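Local coordinates for type IV secretion protein Dot (Legionella pneumophila, PDB 6KS5) that acts as a bacterial deubiquitinase that regulates how polyubiquitin chains associate with the Legionella phagosome, at residues 66-71 with 329-334; 224-229 with 234-239. All blocks are in the same frame, centred on the assembly; numbering follows the deposited sequence.

The two contacts sit apart in one chain, their centres about 29 Å from each other, and share no helix or strand. Contact 1 is a surface contact: the loop after helix 61-65 meets helix 326-334, bringing together parts of the chain more than 250 residues apart. Contact 2 is local in sequence and buried, folding helix 222-231 back onto strand 236-239 of the mixed sheet. Both rely on apolar side chains, but of different kinds. At the surface, phenylalanine rings and a leucine meet by apolar packing and a CH-pi contact, without a hydrogen bond across. In the interior, flexible methionines and branched aliphatics pack together, and a backbone hydrogen bond ties the turn.

Contact 1: residues 66-71 with 329-334; sequences FEFFHN and ALIESL
Phe68 and Leu334 carry the contact, and its most directional element is a CH-pi interaction. Leu334 CB stands 3.9 Å from the centroid of the Phe68 ring and only 4° off the ring normal, so the methylene sits almost exactly over the centre of one face. The opposite face is covered by Glu67 CG, at 3.6 Å above the plane, so the ring lies between two aliphatic groups. The CB of Phe68 already points toward the helix, and with CG anti to the carbonyl carbon (chi1 -46°) the ring extends to Leu334.

Van der Waals packing widens the patch. Leu334 CD1 approaches Phe68 CD2 at 3.9 Å and also meets the second aromatic ring, where it lies 3.7 Å from Phe69 CE2; the Phe69 and Leu334 side chains run at about a right angle. Leucine suits this place because its CB and a terminal methyl can meet two rings at once. Ile331, one helical turn earlier, adds its CB at 4.3 Å from Phe68 CE2. Phe68 CB in turn rests over the rim of the Phe69 ring.

Among polar groups, Leu334 O lies 3.9 Å from Phe68 CD1, and Ile331 O, which accepts a hydrogen bond from Ser335 OG, lies obliquely near Phe68 CZ. Leu65 of helix 61-65 also touches Leu334, while Ile100 of helix 95-112 touches Phe69, so the loop is packed against several helices.

With no hydrogen bond or salt bridge joining the two segments, their meeting rests on apolar packing and a ring-face contact, an apolar patch formed from partly exposed residues.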
loop_
_atom_site.group_PDB
_atom_site.type_symbol
_atom_site.label_atom_id
_atom_site.label_comp_id
_atom_site.label_asym_id
_atom_site.label_seq_id
_atom_site.Cartn_x
_atom_site.Cartn_y
_atom_site.Cartn_z
ATOM N N PHE A 66 -16.561 -6.060 -7.722
ATOM C CA PHE A 66 -17.437 -5.099 -8.384
ATOM C C PHE A 66 -18.836 -5.648 -8.618
ATOM O O PHE A 66 -19.760 -4.867 -8.865
ATOM C CB PHE A 66 -16.831 -4.658 -9.717
ATOM C CG PHE A 66 -15.747 -3.629 -9.579
ATOM C CD1 PHE A 66 -15.677 -2.823 -8.452
ATOM C CD2 PHE A 66 -14.798 -3.468 -10.574
ATOM C CE1 PHE A 66 -14.679 -1.877 -8.321
ATOM C CE2 PHE A 66 -13.795 -2.521 -10.450
ATOM C CZ PHE A 66 -13.738 -1.724 -9.321
ATOM N N GLU A 67 -19.016 -6.965 -8.557
ATOM C CA GLU A 67 -20.341 -7.532 -8.762
ATOM C C GLU A 67 -21.193 -7.525 -7.498
ATOM O O GLU A 67 -22.375 -7.879 -7.569
ATOM C CB GLU A 67 -20.224 -8.955 -9.317
ATOM C CG GLU A 67 -19.729 -9.996 -8.329
ATOM C CD GLU A 67 -19.958 -11.410 -8.832
ATOM O OE1 GLU A 67 -20.829 -12.112 -8.272
ATOM O OE2 GLU A 67 -19.273 -11.814 -9.801
ATOM N N PHE A 68 -20.636 -7.127 -6.353
ATOM C CA PHE A 68 -21.416 -6.967 -5.136
ATOM C C PHE A 68 -21.567 -5.519 -4.697
ATOM O O PHE A 68 -22.520 -5.205 -3.977
ATOM C CB PHE A 68 -20.792 -7.771 -3.985
ATOM C CG PHE A 68 -20.402 -9.166 -4.369
ATOM C CD1 PHE A 68 -21.366 -10.145 -4.541
ATOM C CD2 PHE A 68 -19.071 -9.499 -4.560
ATOM C CE1 PHE A 68 -21.010 -11.430 -4.898
ATOM C CE2 PHE A 68 -18.710 -10.781 -4.914
ATOM C CZ PHE A 68 -19.679 -11.748 -5.085
ATOM N N PHE A 69 -20.661 -4.637 -5.112
ATOM C CA PHE A 69 -20.718 -3.226 -4.762
ATOM C C PHE A 69 -20.611 -2.404 -6.037
ATOM O O PHE A 69 -19.689 -2.606 -6.833
ATOM C CB PHE A 69 -19.593 -2.841 -3.790
ATOM C CG PHE A 69 -19.494 -3.736 -2.582
ATOM C CD1 PHE A 69 -20.333 -3.549 -1.497
ATOM C CD2 PHE A 69 -18.553 -4.752 -2.527
ATOM C CE1 PHE A 69 -20.242 -4.363 -0.386
ATOM C CE2 PHE A 69 -18.460 -5.570 -1.417
ATOM C CZ PHE A 69 -19.308 -5.375 -0.346
ATOM N N HIS A 70 -21.552 -1.484 -6.229
ATOM C CA HIS A 70 -21.506 -0.561 -7.355
ATOM C C HIS A 70 -21.603 0.898 -6.947
ATOM O O HIS A 70 -21.148 1.763 -7.708
ATOM C CB HIS A 70 -22.632 -0.873 -8.353
ATOM N N ASN A 71 -22.160 1.200 -5.780
ATOM C CA ASN A 71 -22.288 2.539 -5.234
ATOM C C ASN A 71 -21.741 2.552 -3.817
ATOM O O ASN A 71 -21.777 1.528 -3.124
ATOM C CB ASN A 71 -23.755 2.998 -5.229
ATOM N N ALA A 329 -12.711 -17.107 0.038
ATOM C CA ALA A 329 -13.586 -17.258 1.192
ATOM C C ALA A 329 -14.371 -15.983 1.467
ATOM O O ALA A 329 -15.415 -16.030 2.126
ATOM C CB ALA A 329 -12.774 -17.636 2.422
ATOM N N LEU A 330 -13.867 -14.831 1.013
ATOM C CA LEU A 330 -14.604 -13.584 1.196
ATOM C C LEU A 330 -15.747 -13.478 0.200
ATOM O O LEU A 330 -16.864 -13.086 0.563
ATOM C CB LEU A 330 -13.671 -12.377 1.066
ATOM C CG LEU A 330 -14.372 -11.017 0.969
ATOM C CD1 LEU A 330 -14.921 -10.573 2.319
ATOM C CD2 LEU A 330 -13.422 -9.983 0.406
ATOM N N ILE A 331 -15.488 -13.829 -1.061
ATOM C CA ILE A 331 -16.533 -13.756 -2.074
ATOM C C ILE A 331 -17.577 -14.851 -1.893
ATOM O O ILE A 331 -18.720 -14.689 -2.335
ATOM C CB ILE A 331 -15.913 -13.786 -3.479
ATOM C CG1 ILE A 331 -15.245 -15.128 -3.741
ATOM C CG2 ILE A 331 -14.905 -12.668 -3.616
ATOM C CD1 ILE A 331 -15.976 -16.001 -4.752
ATOM N N GLU A 332 -17.232 -15.969 -1.246
ATOM C CA GLU A 332 -18.270 -16.960 -0.972
ATOM C C GLU A 332 -19.288 -16.428 0.028
ATOM O O GLU A 332 -20.480 -16.713 -0.078
ATOM C CB GLU A 332 -17.648 -18.278 -0.477
ATOM C CG GLU A 332 -16.994 -18.210 0.886
ATOM C CD GLU A 332 -17.212 -19.459 1.698
ATOM O OE1 GLU A 332 -17.871 -19.353 2.761
ATOM O OE2 GLU A 332 -16.746 -20.533 1.254
ATOM N N SER A 333 -18.841 -15.667 1.012
ATOM C CA SER A 333 -19.766 -15.123 1.998
ATOM C C SER A 333 -20.567 -13.942 1.458
ATOM O O SER A 333 -21.657 -13.654 1.972
ATOM C CB SER A 333 -19.005 -14.694 3.260
ATOM O OG SER A 333 -18.407 -15.809 3.901
ATOM N N LEU A 334 -20.059 -13.260 0.432
ATOM C CA LEU A 334 -20.800 -12.168 -0.182
ATOM C C LEU A 334 -21.863 -12.665 -1.151
ATOM O O LEU A 334 -22.828 -11.941 -1.410
ATOM C CB LEU A 334 -19.838 -11.210 -0.896
ATOM C CG LEU A 334 -18.853 -10.443 -0.004
ATOM C CD1 LEU A 334 -18.371 -9.179 -0.690
ATOM C CD2 LEU A 334 -19.485 -10.113 1.340
#

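Contact 2: residues 224-229 with 234-239; sequences EIMTMM and QPLTIY
The flat carboxamide of Gln234, whose aliphatic CG lies 3.7 Å from Met229 SD, bonds back to its own chain: NE2 donates to Pro235 O at 3.1 Å, on a carbonyl lone pair, with that oxygen tilted 21° from the amide plane. Phe34 and Tyr37 of helix 29-40 touch the same side chain. The other flat group, the Tyr239 ring, has Thr237 CG2 over one face, offset toward the rim, a contact within the strand and apart from the helix.

The apolar core centres on Leu236. Its CB bond points toward the helix, and its CD2 meets Ile225 CG2 at 3.5 Å, Met229 CG at 3.6 Å and Met226 CE at 3.7 Å. Both methionine chains bend at chi2 and chi3, an unbranched flexibility that lets them fit around the leucine; the branched Ile225 presents a methyl directly. Phe30 of helix 29-40 touches Ile225 and Met229 too.

Where the chain turns, Gln234 N donates to Met229 O at 2.9 Å, nearly straight at 169° and in the carbonyl plane. The axes of helix segment 224-229 and strand 236-239 run nearly antiparallel, at 162°.

The helix-to-strand turn is therefore secured twice, by a backbone bond at the turn itself and by apolar side-chain packing beyond, which seats helix 222-231 against the mixed sheet in the buried interior.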
loop_
_atom_site.group_PDB
_atom_site.type_symbol
_atom_site.label_atom_id
_atom_site.label_comp_id
_atom_site.label_asym_id
_atom_site.label_seq_id
_atom_site.Cartn_x
_atom_site.Cartn_y
_atom_site.Cartn_z
ATOM N N GLU A 224 5.963 5.221 -0.424
ATOM C CA GLU A 224 4.835 5.119 -1.346
ATOM C C GLU A 224 3.625 5.876 -0.822
ATOM O O GLU A 224 2.903 6.523 -1.588
ATOM C CB GLU A 224 4.475 3.650 -1.581
ATOM C CG GLU A 224 5.638 2.765 -2.032
ATOM C CD GLU A 224 6.397 2.097 -0.894
ATOM O OE1 GLU A 224 7.371 1.373 -1.183
ATOM O OE2 GLU A 224 6.023 2.276 0.281
ATOM N N ILE A 225 3.401 5.826 0.490
ATOM C CA ILE A 225 2.206 6.425 1.068
ATOM C C ILE A 225 2.226 7.937 0.879
ATOM O O ILE A 225 1.208 8.546 0.533
ATOM C CB ILE A 225 2.094 6.021 2.551
ATOM C CG1 ILE A 225 1.726 4.542 2.670
ATOM C CG2 ILE A 225 1.103 6.908 3.282
ATOM C CD1 ILE A 225 1.893 3.986 4.066
ATOM N N MET A 226 3.387 8.565 1.078
ATOM C CA MET A 226 3.461 10.015 0.929
ATOM C C MET A 226 3.121 10.442 -0.498
ATOM O O MET A 226 2.317 11.362 -0.697
ATOM C CB MET A 226 4.843 10.519 1.347
ATOM C CG MET A 226 5.014 10.654 2.860
ATOM S SD MET A 226 3.874 11.844 3.611
ATOM C CE MET A 226 2.722 10.751 4.437
ATOM N N THR A 227 3.695 9.767 -1.505
ATOM C CA THR A 227 3.323 10.074 -2.887
ATOM C C THR A 227 1.880 9.678 -3.176
ATOM O O THR A 227 1.242 10.278 -4.049
ATOM C CB THR A 227 4.259 9.380 -3.883
ATOM O OG1 THR A 227 3.774 8.064 -4.169
ATOM C CG2 THR A 227 5.678 9.291 -3.332
ATOM N N MET A 228 1.350 8.679 -2.461
ATOM C CA MET A 228 -0.066 8.350 -2.592
ATOM C C MET A 228 -0.937 9.431 -1.974
ATOM O O MET A 228 -1.964 9.812 -2.546
ATOM C CB MET A 228 -0.366 7.003 -1.938
ATOM C CG MET A 228 -0.084 5.806 -2.813
ATOM S SD MET A 228 -0.527 4.252 -2.020
ATOM C CE MET A 228 -0.071 3.093 -3.312
ATOM N N MET A 229 -0.554 9.927 -0.798
ATOM C CA MET A 229 -1.325 10.991 -0.174
ATOM C C MET A 229 -1.120 12.320 -0.881
ATOM O O MET A 229 -2.007 13.180 -0.824
ATOM C CB MET A 229 -0.960 11.113 1.307
ATOM C CG MET A 229 -1.287 9.878 2.141
ATOM S SD MET A 229 -3.057 9.590 2.358
ATOM C CE MET A 229 -3.261 8.054 1.464
ATOM N N GLN A 234 -4.114 14.720 0.423
ATOM C CA GLN A 234 -4.594 14.336 1.744
ATOM C C GLN A 234 -3.475 14.497 2.762
ATOM O O GLN A 234 -2.535 13.688 2.770
ATOM C CB GLN A 234 -5.104 12.893 1.733
ATOM C CG GLN A 234 -5.412 12.320 3.115
ATOM C CD GLN A 234 -6.593 13.001 3.792
ATOM O OE1 GLN A 234 -7.749 12.657 3.542
ATOM N NE2 GLN A 234 -6.304 13.974 4.653
ATOM N N PRO A 235 -3.520 15.515 3.625
ATOM C CA PRO A 235 -2.494 15.641 4.668
ATOM C C PRO A 235 -2.467 14.416 5.569
ATOM O O PRO A 235 -3.502 13.822 5.877
ATOM C CB PRO A 235 -2.922 16.898 5.436
ATOM C CG PRO A 235 -3.742 17.673 4.464
ATOM C CD PRO A 235 -4.460 16.647 3.636
ATOM N N LEU A 236 -1.261 14.037 5.982
ATOM C CA LEU A 236 -1.069 12.842 6.788
ATOM C C LEU A 236 0.172 13.022 7.643
ATOM O O LEU A 236 1.166 13.602 7.198
ATOM C CB LEU A 236 -0.933 11.587 5.912
ATOM C CG LEU A 236 -0.527 10.274 6.595
ATOM C CD1 LEU A 236 -1.540 9.878 7.661
ATOM C CD2 LEU A 236 -0.372 9.163 5.583
ATOM N N THR A 237 0.103 12.528 8.872
ATOM C CA THR A 237 1.242 12.517 9.773
ATOM C C THR A 237 1.401 11.106 10.314
ATOM O O THR A 237 0.428 10.495 10.766
ATOM C CB THR A 237 1.065 13.527 10.914
ATOM O OG1 THR A 237 0.693 14.800 10.370
ATOM C CG2 THR A 237 2.358 13.679 11.693
ATOM N N ILE A 238 2.620 10.587 10.241
ATOM C CA ILE A 238 2.941 9.236 10.679
ATOM C C ILE A 238 3.933 9.359 11.825
ATOM O O ILE A 238 5.096 9.731 11.612
ATOM C CB ILE A 238 3.511 8.380 9.540
ATOM C CG1 ILE A 238 2.436 8.120 8.482
ATOM C CG2 ILE A 238 4.075 7.066 10.072
ATOM C CD1 ILE A 238 2.833 7.074 7.462
ATOM N N TYR A 239 3.480 9.056 13.037
ATOM C CA TYR A 239 4.333 9.086 14.213
ATOM C C TYR A 239 4.919 7.706 14.486
ATOM O O TYR A 239 4.482 6.692 13.937
ATOM C CB TYR A 239 3.554 9.551 15.447
ATOM C CG TYR A 239 2.912 10.908 15.320
ATOM C CD1 TYR A 239 3.604 12.059 15.666
ATOM C CD2 TYR A 239 1.611 11.036 14.857
ATOM C CE1 TYR A 239 3.018 13.300 15.549
ATOM C CE2 TYR A 239 1.018 12.272 14.735
ATOM C CZ TYR A 239 1.724 13.401 15.085
ATOM O OH TYR A 239 1.133 14.636 14.968
#